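Local coordinates for protein Rho guanine nucleotide exchange factor 11 (Homo sapiens, PDB 5JHH) that probably activates Rho-family GTPases by promoting exchange of GDP for GTP, through a catalytic DH domain followed by a PH domain, at residues R322-A325 against R329-F332; L260-S265 against L270-L275; T40-D45 against I76-C81; N28-T33 against M167-K172. All coordinates share one frame; numbering follows the deposited sequence.

Contact 1. Residues R322-A325 against R329-F332; sequences RSVA and RAFF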
loop_
_atom_site.group_PDB
_atom_site.type_symbol
_atom_site.label_atom_id
_atom_site.label_comp_id
_atom_site.label_asym_id
_atom_site.label_seq_id
_atom_site.Cartn_x
_atom_site.Cartn_y
_atom_site.Cartn_z
ATOM N N ARG A 322 1.892 -29.853 -2.974
ATOM C CA ARG A 322 3.187 -30.163 -3.552
ATOM C C ARG A 322 3.514 -29.336 -4.800
ATOM O O ARG A 322 2.673 -29.114 -5.646
ATOM C CB ARG A 322 3.296 -31.655 -3.842
ATOM C CG ARG A 322 4.719 -32.145 -4.169
ATOM C CD ARG A 322 4.657 -33.628 -4.476
ATOM N NE ARG A 322 5.853 -34.213 -5.057
ATOM C CZ ARG A 322 6.855 -34.763 -4.371
ATOM N NH1 ARG A 322 6.876 -34.738 -3.042
ATOM N NH2 ARG A 322 7.856 -35.328 -5.023
ATOM N N SER A 323 4.748 -28.867 -4.876
ATOM C CA SER A 323 5.273 -28.261 -6.109
ATOM C C SER A 323 5.382 -29.260 -7.245
ATOM O O SER A 323 5.539 -30.450 -7.022
ATOM C CB SER A 323 6.677 -27.733 -5.870
ATOM O OG SER A 323 6.660 -26.381 -5.548
ATOM N N VAL A 324 5.399 -28.734 -8.459
ATOM C CA VAL A 324 5.570 -29.507 -9.680
ATOM C C VAL A 324 6.938 -29.133 -10.270
ATOM O O VAL A 324 7.161 -27.978 -10.666
ATOM C CB VAL A 324 4.439 -29.161 -10.679
ATOM C CG1 VAL A 324 4.547 -29.985 -11.960
ATOM C CG2 VAL A 324 3.069 -29.336 -10.025
ATOM N N ALA A 325 7.855 -30.098 -10.317
ATOM C CA ALA A 325 9.240 -29.856 -10.781
ATOM C C ALA A 325 9.397 -29.280 -12.203
ATOM O O ALA A 325 10.398 -28.633 -12.498
ATOM C CB ALA A 325 10.043 -31.146 -10.675
ATOM N N ARG A 329 4.594 -22.657 -12.456
ATOM C CA ARG A 329 3.318 -22.005 -12.186
ATOM C C ARG A 329 2.311 -22.953 -11.565
ATOM O O ARG A 329 1.198 -22.544 -11.206
ATOM C CB ARG A 329 2.697 -21.508 -13.478
ATOM C CG ARG A 329 3.444 -20.391 -14.157
ATOM C CD ARG A 329 2.675 -19.993 -15.402
ATOM N NE ARG A 329 3.389 -18.944 -16.099
ATOM C CZ ARG A 329 4.437 -19.132 -16.899
ATOM N NH1 ARG A 329 4.895 -20.357 -17.136
ATOM N NH2 ARG A 329 5.024 -18.085 -17.473
ATOM N N ALA A 330 2.672 -24.222 -11.459
ATOM C CA ALA A 330 1.695 -25.208 -11.054
ATOM C C ALA A 330 2.026 -25.786 -9.712
ATOM O O ALA A 330 3.198 -25.890 -9.352
ATOM C CB ALA A 330 1.638 -26.318 -12.073
ATOM N N PHE A 331 0.980 -26.252 -9.031
ATOM C CA PHE A 331 1.112 -26.981 -7.772
ATOM C C PHE A 331 -0.016 -27.999 -7.636
ATOM O O PHE A 331 -1.051 -27.857 -8.279
ATOM C CB PHE A 331 1.102 -26.016 -6.583
ATOM C CG PHE A 331 -0.172 -25.213 -6.452
ATOM C CD1 PHE A 331 -0.296 -23.981 -7.078
ATOM C CD2 PHE A 331 -1.225 -25.673 -5.691
ATOM C CE1 PHE A 331 -1.455 -23.233 -6.951
ATOM C CE2 PHE A 331 -2.371 -24.926 -5.562
ATOM C CZ PHE A 331 -2.493 -23.711 -6.196
ATOM N N PHE A 332 0.210 -29.017 -6.803
ATOM C CA PHE A 332 -0.743 -30.115 -6.584
ATOM C C PHE A 332 -1.383 -30.012 -5.207
ATOM O O PHE A 332 -0.732 -29.680 -4.210
ATOM C CB PHE A 332 -0.035 -31.476 -6.636
ATOM C CG PHE A 332 0.605 -31.813 -7.972
ATOM C CD1 PHE A 332 -0.061 -31.622 -9.163
ATOM C CD2 PHE A 332 1.862 -32.367 -8.019
ATOM C CE1 PHE A 332 0.530 -31.954 -10.366
ATOM C CE2 PHE A 332 2.456 -32.740 -9.231
ATOM C CZ PHE A 332 1.791 -32.524 -10.401
HETATM O O HOH W 1 5.724 -25.692 -8.932
#
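V324 lays a methyl group on the ring of F332 where the beta hairpin of strands 319-323 and 330-335, part of the PH domain, comes to its turn. The two side chains cross at about a right angle. CG2 of V324 stands over the centre of the F332 ring, 3.5 Å from its centroid and 14° off the ring normal, a CH-pi contact. The torsion of V324 suits this meeting: it holds CG1 anti to the backbone N (chi1 -178°), which turns CG2 inward. A flat ring offers a broad surface, and a branched valine can press one methyl on it and use the same methyl, CG2, against A330 CB at 3.9 Å; the small side chain of A330 is buried here. Two backbone bonds hold the register of the antiparallel pair R322 and F332, R322 N to F332 O at 2.9 Å and F332 N to R322 O at 2.7 Å. S323 and F331 form the next, non-hydrogen-bonded pair, with side chains on the face covered by helix 352-368. F331, buried and apolar, packs there on M359 and L362, and S323 OG is hydrogen-bonded to K355 NZ. Next to this pair a water lies between the two segments, accepting from V324 N at 3.1 Å and lying 2.6 Å from A330 O.

Contact 2. Residues L260-S265 against L270-L275; sequences LTWRIS and LDLHVL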
loop_
_atom_site.group_PDB
_atom_site.type_symbol
_atom_site.label_atom_id
_atom_site.label_comp_id
_atom_site.label_asym_id
_atom_site.label_seq_id
_atom_site.Cartn_x
_atom_site.Cartn_y
_atom_site.Cartn_z
ATOM N N LEU A 260 -7.203 -19.289 -10.720
ATOM C CA LEU A 260 -6.339 -20.450 -10.925
ATOM C C LEU A 260 -6.943 -21.282 -12.058
ATOM O O LEU A 260 -8.165 -21.332 -12.228
ATOM C CB LEU A 260 -6.282 -21.304 -9.649
ATOM C CG LEU A 260 -5.485 -20.699 -8.487
ATOM C CD1 LEU A 260 -5.635 -21.552 -7.243
ATOM C CD2 LEU A 260 -4.012 -20.533 -8.835
ATOM N N THR A 261 -6.097 -21.932 -12.838
ATOM C CA THR A 261 -6.601 -22.824 -13.868
ATOM C C THR A 261 -6.455 -24.260 -13.371
ATOM O O THR A 261 -5.387 -24.674 -12.961
ATOM C CB THR A 261 -5.872 -22.601 -15.203
ATOM O OG1 THR A 261 -6.006 -21.229 -15.581
ATOM C CG2 THR A 261 -6.495 -23.447 -16.292
ATOM N N TRP A 262 -7.551 -24.993 -13.399
ATOM C CA TRP A 262 -7.593 -26.405 -13.010
ATOM C C TRP A 262 -7.370 -27.399 -14.170
ATOM O O TRP A 262 -8.224 -27.556 -15.038
ATOM C CB TRP A 262 -8.972 -26.669 -12.440
ATOM C CG TRP A 262 -9.144 -27.920 -11.710
ATOM C CD1 TRP A 262 -8.221 -28.915 -11.496
ATOM C CD2 TRP A 262 -10.357 -28.340 -11.092
ATOM N NE1 TRP A 262 -8.811 -29.929 -10.765
ATOM C CE2 TRP A 262 -10.126 -29.597 -10.523
ATOM C CE3 TRP A 262 -11.633 -27.779 -10.995
ATOM C CZ2 TRP A 262 -11.106 -30.269 -9.802
ATOM C CZ3 TRP A 262 -12.614 -28.453 -10.291
ATOM C CH2 TRP A 262 -12.347 -29.680 -9.700
ATOM N N ARG A 263 -6.238 -28.098 -14.133
ATOM C CA ARG A 263 -5.915 -29.190 -15.071
ATOM C C ARG A 263 -6.603 -30.477 -14.605
ATOM O O ARG A 263 -6.041 -31.262 -13.831
ATOM C CB ARG A 263 -4.398 -29.406 -15.122
ATOM C CG ARG A 263 -3.769 -29.220 -16.474
ATOM C CD ARG A 263 -2.911 -27.968 -16.560
ATOM N NE ARG A 263 -1.612 -28.128 -15.918
ATOM C CZ ARG A 263 -0.522 -27.415 -16.213
ATOM N NH1 ARG A 263 -0.554 -26.494 -17.155
ATOM N NH2 ARG A 263 0.615 -27.606 -15.538
ATOM N N ILE A 264 -7.828 -30.664 -15.074
ATOM C CA ILE A 264 -8.743 -31.674 -14.561
ATOM C C ILE A 264 -8.483 -33.058 -15.224
ATOM O O ILE A 264 -8.609 -34.106 -14.594
ATOM C CB ILE A 264 -10.198 -31.172 -14.766
ATOM C CG1 ILE A 264 -11.135 -31.705 -13.689
ATOM C CG2 ILE A 264 -10.717 -31.489 -16.167
ATOM C CD1 ILE A 264 -12.369 -30.850 -13.523
ATOM N N SER A 265 -8.110 -33.036 -16.495
ATOM C CA SER A 265 -7.685 -34.217 -17.229
ATOM C C SER A 265 -6.467 -33.749 -17.988
ATOM O O SER A 265 -5.965 -32.654 -17.718
ATOM C CB SER A 265 -8.762 -34.657 -18.221
ATOM O OG SER A 265 -8.598 -33.991 -19.472
ATOM N N LEU A 270 -10.173 -26.023 -16.674
ATOM C CA LEU A 270 -11.329 -25.315 -16.178
ATOM C C LEU A 270 -10.781 -24.047 -15.495
ATOM O O LEU A 270 -9.793 -24.109 -14.741
ATOM C CB LEU A 270 -12.087 -26.244 -15.236
ATOM C CG LEU A 270 -13.401 -25.831 -14.562
ATOM C CD1 LEU A 270 -14.105 -24.683 -15.281
ATOM C CD2 LEU A 270 -14.314 -27.048 -14.438
ATOM N N ASP A 271 -11.319 -22.886 -15.858
ATOM C CA ASP A 271 -10.807 -21.629 -15.320
ATOM C C ASP A 271 -11.607 -21.297 -14.080
ATOM O O ASP A 271 -12.819 -21.210 -14.127
ATOM C CB ASP A 271 -10.888 -20.484 -16.336
ATOM C CG ASP A 271 -9.616 -20.335 -17.172
ATOM O OD1 ASP A 271 -8.597 -21.041 -16.924
ATOM O OD2 ASP A 271 -9.645 -19.488 -18.092
ATOM N N LEU A 272 -10.911 -21.140 -12.963
ATOM C CA LEU A 272 -11.564 -21.011 -11.690
ATOM C C LEU A 272 -11.279 -19.674 -11.028
ATOM O O LEU A 272 -10.218 -19.069 -11.221
ATOM C CB LEU A 272 -11.057 -22.090 -10.745
ATOM C CG LEU A 272 -11.444 -23.543 -10.956
ATOM C CD1 LEU A 272 -10.556 -24.394 -10.051
ATOM C CD2 LEU A 272 -12.911 -23.764 -10.638
ATOM N N HIS A 273 -12.191 -19.270 -10.154
ATOM C CA HIS A 273 -11.824 -18.339 -9.108
ATOM C C HIS A 273 -11.846 -19.018 -7.740
ATOM O O HIS A 273 -12.866 -19.570 -7.343
ATOM C CB HIS A 273 -12.789 -17.179 -9.094
ATOM C CG HIS A 273 -12.365 -16.111 -8.156
ATOM N ND1 HIS A 273 -12.900 -15.985 -6.898
ATOM C CD2 HIS A 273 -11.369 -15.203 -8.239
ATOM C CE1 HIS A 273 -12.313 -14.986 -6.274
ATOM N NE2 HIS A 273 -11.374 -14.500 -7.063
ATOM N N VAL A 274 -10.751 -18.942 -6.990
ATOM C CA VAL A 274 -10.664 -19.761 -5.795
ATOM C C VAL A 274 -10.430 -18.997 -4.504
ATOM O O VAL A 274 -9.626 -18.069 -4.449
ATOM C CB VAL A 274 -9.759 -21.011 -5.997
ATOM C CG1 VAL A 274 -9.113 -21.041 -7.371
ATOM C CG2 VAL A 274 -8.751 -21.182 -4.888
ATOM N N LEU A 275 -11.167 -19.397 -3.469
ATOM C CA LEU A 275 -11.059 -18.786 -2.169
ATOM C C LEU A 275 -10.298 -19.677 -1.254
ATOM O O LEU A 275 -10.666 -20.814 -1.098
ATOM C CB LEU A 275 -12.409 -18.593 -1.534
ATOM C CG LEU A 275 -13.470 -17.912 -2.384
ATOM C CD1 LEU A 275 -14.684 -17.643 -1.511
ATOM C CD2 LEU A 275 -12.936 -16.639 -3.044
#
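T261 meets D271 because its first torsion (chi1 -56°) sets OG1 anti to the carbonyl carbon and swings the hydroxyl across to the partner strand. The two side chains lie side by side and point the same way, and OG1 donates to D271 OD1 at 2.9 Å, reaching the syn side of the carboxylate 33° out of its plane. Threonine suits a strand by its beta-branching, and here its hydroxyl also engages an acidic neighbour at the exposed surface. The opposite face of this antiparallel hairpin of the PH domain is apolar. W262, with CG anti to the backbone N (chi1 -166°), offers CB and ring atom CE3 to L272 CD1, each at 3.7 Å. I264 CD1 lies over one face of the indole, offset toward its rim. Further along, L260 crosses V274 at about a right angle, CD1 against CG1 at 3.5 Å. The register rests on two hydrogen-bonded pairs: L260 N to L272 O and L272 N to L260 O, then W262 N to L270 O at 2.8 Å with the return bond from L270 N to W262 O. Strand 280-287 continues the sheet beyond 269-277, so that L272 and V274 touch L283. On the other edge strand 345-348 pairs with 254-263, and the ring of W262 meets those of Y345 and F310.

Contact 3. Residues T40-D45 against I76-C81; sequences TLRVLD and IHNSWC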
loop_
_atom_site.group_PDB
_atom_site.type_symbol
_atom_site.label_atom_id
_atom_site.label_comp_id
_atom_site.label_asym_id
_atom_site.label_seq_id
_atom_site.Cartn_x
_atom_site.Cartn_y
_atom_site.Cartn_z
ATOM N N THR A 40 -4.566 19.070 7.236
ATOM C CA THR A 40 -5.329 18.293 6.295
ATOM C C THR A 40 -6.584 17.714 6.924
ATOM O O THR A 40 -7.630 17.675 6.303
ATOM C CB THR A 40 -4.484 17.159 5.736
ATOM O OG1 THR A 40 -3.354 17.710 5.090
ATOM C CG2 THR A 40 -5.230 16.334 4.725
ATOM N N LEU A 41 -6.504 17.269 8.161
ATOM C CA LEU A 41 -7.695 16.778 8.785
ATOM C C LEU A 41 -8.735 17.878 8.960
ATOM O O LEU A 41 -9.957 17.599 8.894
ATOM C CB LEU A 41 -7.420 16.135 10.130
ATOM C CG LEU A 41 -6.453 14.964 10.118
ATOM C CD1 LEU A 41 -6.246 14.484 11.553
ATOM C CD2 LEU A 41 -6.931 13.824 9.256
ATOM N N ARG A 42 -8.285 19.099 9.227
ATOM C CA ARG A 42 -9.239 20.202 9.440
ATOM C C ARG A 42 -9.836 20.664 8.151
ATOM O O ARG A 42 -10.967 21.144 8.143
ATOM C CB ARG A 42 -8.643 21.390 10.168
ATOM C CG ARG A 42 -8.379 21.047 11.613
ATOM C CD ARG A 42 -7.848 22.233 12.377
ATOM N NE ARG A 42 -8.008 22.002 13.811
ATOM C CZ ARG A 42 -7.038 22.120 14.696
ATOM N NH1 ARG A 42 -7.281 21.853 15.970
ATOM N NH2 ARG A 42 -5.830 22.522 14.308
ATOM N N VAL A 43 -9.116 20.446 7.061
ATOM C CA VAL A 43 -9.704 20.620 5.753
ATOM C C VAL A 43 -10.805 19.585 5.532
ATOM O O VAL A 43 -11.893 19.942 5.075
ATOM C CB VAL A 43 -8.680 20.470 4.638
ATOM C CG1 VAL A 43 -9.363 20.471 3.288
ATOM C CG2 VAL A 43 -7.686 21.610 4.703
ATOM N N LEU A 44 -10.556 18.320 5.891
ATOM C CA LEU A 44 -11.582 17.340 5.722
ATOM C C LEU A 44 -12.805 17.758 6.523
ATOM O O LEU A 44 -13.956 17.564 6.094
ATOM C CB LEU A 44 -11.130 15.956 6.197
ATOM C CG LEU A 44 -10.079 15.242 5.360
ATOM C CD1 LEU A 44 -9.619 13.988 6.079
ATOM C CD2 LEU A 44 -10.656 14.855 4.000
ATOM N N ASP A 45 -12.564 18.291 7.711
ATOM C CA ASP A 45 -13.679 18.644 8.593
ATOM C C ASP A 45 -14.493 19.785 8.020
ATOM O O ASP A 45 -15.692 19.704 7.885
ATOM C CB ASP A 45 -13.149 19.042 9.952
ATOM C CG ASP A 45 -14.234 19.263 10.946
ATOM O OD1 ASP A 45 -15.154 18.446 10.954
ATOM O OD2 ASP A 45 -14.168 20.235 11.730
ATOM N N ILE A 76 -6.792 13.442 18.748
ATOM C CA ILE A 76 -5.593 12.637 18.839
ATOM C C ILE A 76 -4.380 13.441 18.392
ATOM O O ILE A 76 -3.315 13.414 19.043
ATOM C CB ILE A 76 -5.617 11.431 17.875
ATOM C CG1 ILE A 76 -6.615 10.355 18.277
ATOM C CG2 ILE A 76 -4.237 10.816 17.682
ATOM C CD1 ILE A 76 -6.386 9.765 19.599
ATOM N N HIS A 77 -4.477 14.027 17.204
ATOM C CA HIS A 77 -3.319 14.711 16.629
ATOM C C HIS A 77 -3.090 16.123 17.173
ATOM O O HIS A 77 -1.945 16.580 17.233
ATOM C CB HIS A 77 -3.359 14.745 15.103
ATOM C CG HIS A 77 -3.143 13.421 14.473
ATOM N ND1 HIS A 77 -1.892 12.910 14.238
ATOM C CD2 HIS A 77 -4.018 12.493 14.019
ATOM C CE1 HIS A 77 -2.000 11.726 13.673
ATOM N NE2 HIS A 77 -3.281 11.442 13.549
ATOM N N ASN A 78 -4.152 16.819 17.515
ATOM C CA ASN A 78 -4.027 18.163 18.038
ATOM C C ASN A 78 -3.359 18.142 19.417
ATOM O O ASN A 78 -2.425 18.884 19.658
ATOM C CB ASN A 78 -5.405 18.761 18.140
ATOM C CG ASN A 78 -5.414 20.158 18.741
ATOM O OD1 ASN A 78 -4.894 21.104 18.172
ATOM N ND2 ASN A 78 -6.042 20.280 19.886
ATOM N N SER A 79 -3.783 17.234 20.277
ATOM C CA SER A 79 -3.184 17.112 21.581
ATOM C C SER A 79 -1.699 16.881 21.425
ATOM O O SER A 79 -0.898 17.563 22.022
ATOM C CB SER A 79 -3.844 16.002 22.409
ATOM O OG SER A 79 -3.662 14.713 21.816
ATOM N N TRP A 80 -1.317 15.943 20.583
ATOM C CA TRP A 80 0.097 15.662 20.391
ATOM C C TRP A 80 0.813 16.894 19.830
ATOM O O TRP A 80 1.883 17.293 20.280
ATOM C CB TRP A 80 0.293 14.462 19.447
ATOM C CG TRP A 80 1.610 13.807 19.590
ATOM C CD1 TRP A 80 2.269 13.603 20.754
ATOM C CD2 TRP A 80 2.424 13.216 18.556
ATOM N NE1 TRP A 80 3.444 12.941 20.524
ATOM C CE2 TRP A 80 3.574 12.705 19.183
ATOM C CE3 TRP A 80 2.320 13.128 17.152
ATOM C CZ2 TRP A 80 4.598 12.044 18.470
ATOM C CZ3 TRP A 80 3.310 12.490 16.443
ATOM C CH2 TRP A 80 4.454 11.946 17.110
ATOM N N CYS A 81 0.201 17.487 18.834
ATOM C CA CYS A 81 0.710 18.708 18.281
ATOM C C CYS A 81 0.932 19.792 19.340
ATOM O O CYS A 81 1.944 20.459 19.317
ATOM C CB CYS A 81 -0.271 19.217 17.287
ATOM S SG CYS A 81 0.539 19.713 15.818
#
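The polar part of this contact is a reach between two side chains, R42 and N78. The arginine chain is extended from CG to NE, which carries its guanidinium across to helix 70-89. There NH1 donates to N78 OD1 at 3.3 Å, a weak bond although fairly straight, with an N-H...O angle of 155°. The oxygen sits at the edge of the guanidinium, near its plane, whereas the guanidinium and amide planes themselves are turned 70° apart. N78 holds CG anti to its backbone N (chi1 177°), directing the amide toward the arginine, and ND2 is hydrogen-bonded to E75 OE1. A long, flexible arginine and a short amide with both a donor and an acceptor suit this outer side of the contact, where R42 is exposed to solvent.

The two helices, 18-54 and 70-89, belong to the all-helical DH domain. Their segments stand well apart, with 9.2 Å between L41 CA and H77 CA as the shortest such separation, so that side chains alone span the gap.

On the inner side the contact is van der Waals. L41 points toward H77 and crosses it at about a right angle, its CD1 3.9 Å from H77 CD2. Leucine belongs in this buried position, where it also touches I74 and S165. On one face of the imidazole lies I76 CG2, a neighbour in the same helix.

Hydrogen bonds fix the ring's orientation: H77 ND1 pairs with E34 OE2 and NE2 with E166 OE2. Two carboxylates would tend to stabilise a protonated imidazole.

Contact 4. Residues N28-T33 against M167-K172; sequences NELFVT and MQRLTK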
loop_
_atom_site.group_PDB
_atom_site.type_symbol
_atom_site.label_atom_id
_atom_site.label_comp_id
_atom_site.label_asym_id
_atom_site.label_seq_id
_atom_site.Cartn_x
_atom_site.Cartn_y
_atom_site.Cartn_z
ATOM N N ASN A 28 12.530 18.381 13.430
ATOM C CA ASN A 28 11.808 19.473 12.890
ATOM C C ASN A 28 10.813 18.958 11.842
ATOM O O ASN A 28 9.673 19.345 11.870
ATOM C CB ASN A 28 12.766 20.467 12.294
ATOM C CG ASN A 28 12.073 21.667 11.706
ATOM O OD1 ASN A 28 12.126 21.893 10.484
ATOM N ND2 ASN A 28 11.458 22.454 12.555
ATOM N N GLU A 29 11.242 18.087 10.931
ATOM C CA GLU A 29 10.340 17.565 9.916
ATOM C C GLU A 29 9.118 16.874 10.549
ATOM O O GLU A 29 7.984 17.095 10.140
ATOM C CB GLU A 29 11.058 16.588 8.973
ATOM C CG GLU A 29 10.180 16.241 7.784
ATOM C CD GLU A 29 10.695 15.165 6.865
ATOM O OE1 GLU A 29 11.733 14.521 7.154
ATOM O OE2 GLU A 29 10.013 14.957 5.835
ATOM N N LEU A 30 9.360 16.055 11.558
ATOM C CA LEU A 30 8.298 15.435 12.292
ATOM C C LEU A 30 7.303 16.448 12.781
ATOM O O LEU A 30 6.109 16.325 12.515
ATOM C CB LEU A 30 8.851 14.653 13.462
ATOM C CG LEU A 30 7.808 14.164 14.447
ATOM C CD1 LEU A 30 6.953 13.067 13.823
ATOM C CD2 LEU A 30 8.493 13.629 15.686
ATOM N N PHE A 31 7.786 17.472 13.477
ATOM C CA PHE A 31 6.903 18.497 13.988
ATOM C C PHE A 31 6.148 19.206 12.896
ATOM O O PHE A 31 4.947 19.394 13.007
ATOM C CB PHE A 31 7.658 19.531 14.818
ATOM C CG PHE A 31 8.165 19.023 16.162
ATOM C CD1 PHE A 31 8.018 17.707 16.548
ATOM C CD2 PHE A 31 8.851 19.872 17.001
ATOM C CE1 PHE A 31 8.495 17.263 17.766
ATOM C CE2 PHE A 31 9.321 19.442 18.219
ATOM C CZ PHE A 31 9.141 18.144 18.612
ATOM N N VAL A 32 6.839 19.620 11.855
ATOM C CA VAL A 32 6.220 20.442 10.832
ATOM C C VAL A 32 5.211 19.600 10.064
ATOM O O VAL A 32 4.141 20.065 9.742
ATOM C CB VAL A 32 7.272 21.050 9.891
ATOM C CG1 VAL A 32 6.616 21.738 8.705
ATOM C CG2 VAL A 32 8.089 22.078 10.655
ATOM N N THR A 33 5.535 18.346 9.798
ATOM C CA THR A 33 4.591 17.516 9.071
ATOM C C THR A 33 3.423 17.019 9.960
ATOM O O THR A 33 2.343 16.706 9.463
ATOM C CB THR A 33 5.267 16.320 8.488
ATOM O OG1 THR A 33 5.953 15.616 9.547
ATOM C CG2 THR A 33 6.214 16.761 7.387
ATOM N N MET A 167 -4.045 7.160 7.124
ATOM C CA MET A 167 -3.284 5.949 6.903
ATOM C C MET A 167 -1.898 6.316 6.483
ATOM O O MET A 167 -0.920 5.805 7.028
ATOM C CB MET A 167 -3.924 5.051 5.856
ATOM C CG MET A 167 -3.149 3.775 5.580
ATOM S SD MET A 167 -1.779 3.919 4.427
ATOM C CE MET A 167 -2.643 4.256 2.894
ATOM N N GLN A 168 -1.773 7.229 5.541
ATOM C CA GLN A 168 -0.424 7.608 5.058
ATOM C C GLN A 168 0.443 8.228 6.154
ATOM O O GLN A 168 1.615 7.964 6.230
ATOM C CB GLN A 168 -0.479 8.576 3.876
ATOM C CG GLN A 168 -1.188 8.022 2.643
ATOM C CD GLN A 168 -1.207 9.049 1.504
ATOM O OE1 GLN A 168 -0.869 8.739 0.351
ATOM N NE2 GLN A 168 -1.573 10.289 1.837
ATOM N N ARG A 169 -0.158 9.024 7.014
ATOM C CA ARG A 169 0.575 9.603 8.107
ATOM C C ARG A 169 1.133 8.524 9.066
ATOM O O ARG A 169 2.286 8.544 9.436
ATOM C CB ARG A 169 -0.322 10.587 8.844
ATOM C CG ARG A 169 0.391 11.306 9.949
ATOM C CD ARG A 169 1.701 11.892 9.447
ATOM N NE ARG A 169 2.308 12.695 10.491
ATOM C CZ ARG A 169 3.477 13.307 10.391
ATOM N NH1 ARG A 169 4.166 13.238 9.292
ATOM N NH2 ARG A 169 3.941 13.994 11.421
ATOM N N LEU A 170 0.333 7.548 9.418
ATOM C CA LEU A 170 0.843 6.479 10.253
ATOM C C LEU A 170 2.075 5.724 9.694
ATOM O O LEU A 170 2.955 5.292 10.468
ATOM C CB LEU A 170 -0.246 5.496 10.568
ATOM C CG LEU A 170 -1.448 5.990 11.372
ATOM C CD1 LEU A 170 -2.430 4.831 11.480
ATOM C CD2 LEU A 170 -1.121 6.505 12.770
ATOM N N THR A 171 2.123 5.538 8.378
ATOM C CA THR A 171 3.233 4.859 7.736
ATOM C C THR A 171 4.500 5.654 7.821
ATOM O O THR A 171 5.545 5.063 7.792
ATOM C CB THR A 171 2.992 4.583 6.248
ATOM O OG1 THR A 171 2.820 5.808 5.550
ATOM C CG2 THR A 171 1.757 3.773 6.091
ATOM N N LYS A 172 4.416 6.978 7.983
ATOM C CA LYS A 172 5.611 7.769 8.139
ATOM C C LYS A 172 6.241 7.739 9.523
ATOM O O LYS A 172 7.424 8.020 9.661
ATOM C CB LYS A 172 5.345 9.200 7.786
ATOM C CG LYS A 172 4.636 9.409 6.476
ATOM C CD LYS A 172 5.348 8.733 5.316
ATOM C CE LYS A 172 4.407 8.666 4.107
ATOM N NZ LYS A 172 5.014 9.117 2.815
#
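R169 reaches T33 and L30 across the gap between helix 165-182 and helix 18-54. From CB its chain starts with CG anti to the backbone N (chi1 -176°), bends at chi2 (50°), and then runs straight, and the side chain rests on L176 two turns further along its helix. NE makes a weak hydrogen bond with Y173 OH. One face of the guanidinium is met by T33 O, 3.6 Å above its plane and over its centre. NH1 donates to T33 OG1 at 3.0 Å, and NH2 to the same oxygen at 3.2 Å, both weakly. At the guanidinium edge NH2 also makes a weak bond, 3.4 Å, to L30 O.

These helices probably correspond, as in other DH domains, to conserved regions 1 and 3, which form the GTPase-binding face; E29 hydrogen-bonds here to the chain of another protein, and Q168 does so weakly.

The strongest partner of NH2 is E34, a salt bridge through OE1. Arginine suits this buried site because its flat, many-donor tip can serve several oxygens at once. The hydroxyl of T33 is itself fixed by giving its proton to E29 O at 2.6 Å, and the same oxygen accepts from R169.

Overall arrangement
The four contacts fall into two groups, one in each domain. Contacts 3 and 4 lie in the helical DH domain, their centres 12 Å apart, and both use helix 18-54; W80 touches L30 between them. Along the chain both segments of contact 3 fall between the two of contact 4. Contacts 2 and 1 follow in that order in the PH domain, 14 Å apart between centres, as two hairpins of one sheet joined by F331 on L260 and A330 on R263. The groups sit 44 to 51 Å apart between centres, with the long helix 189-227 lying between them in sequence: a tandem DH-PH arrangement, consistent with a catalytic helical domain and a separate PH module.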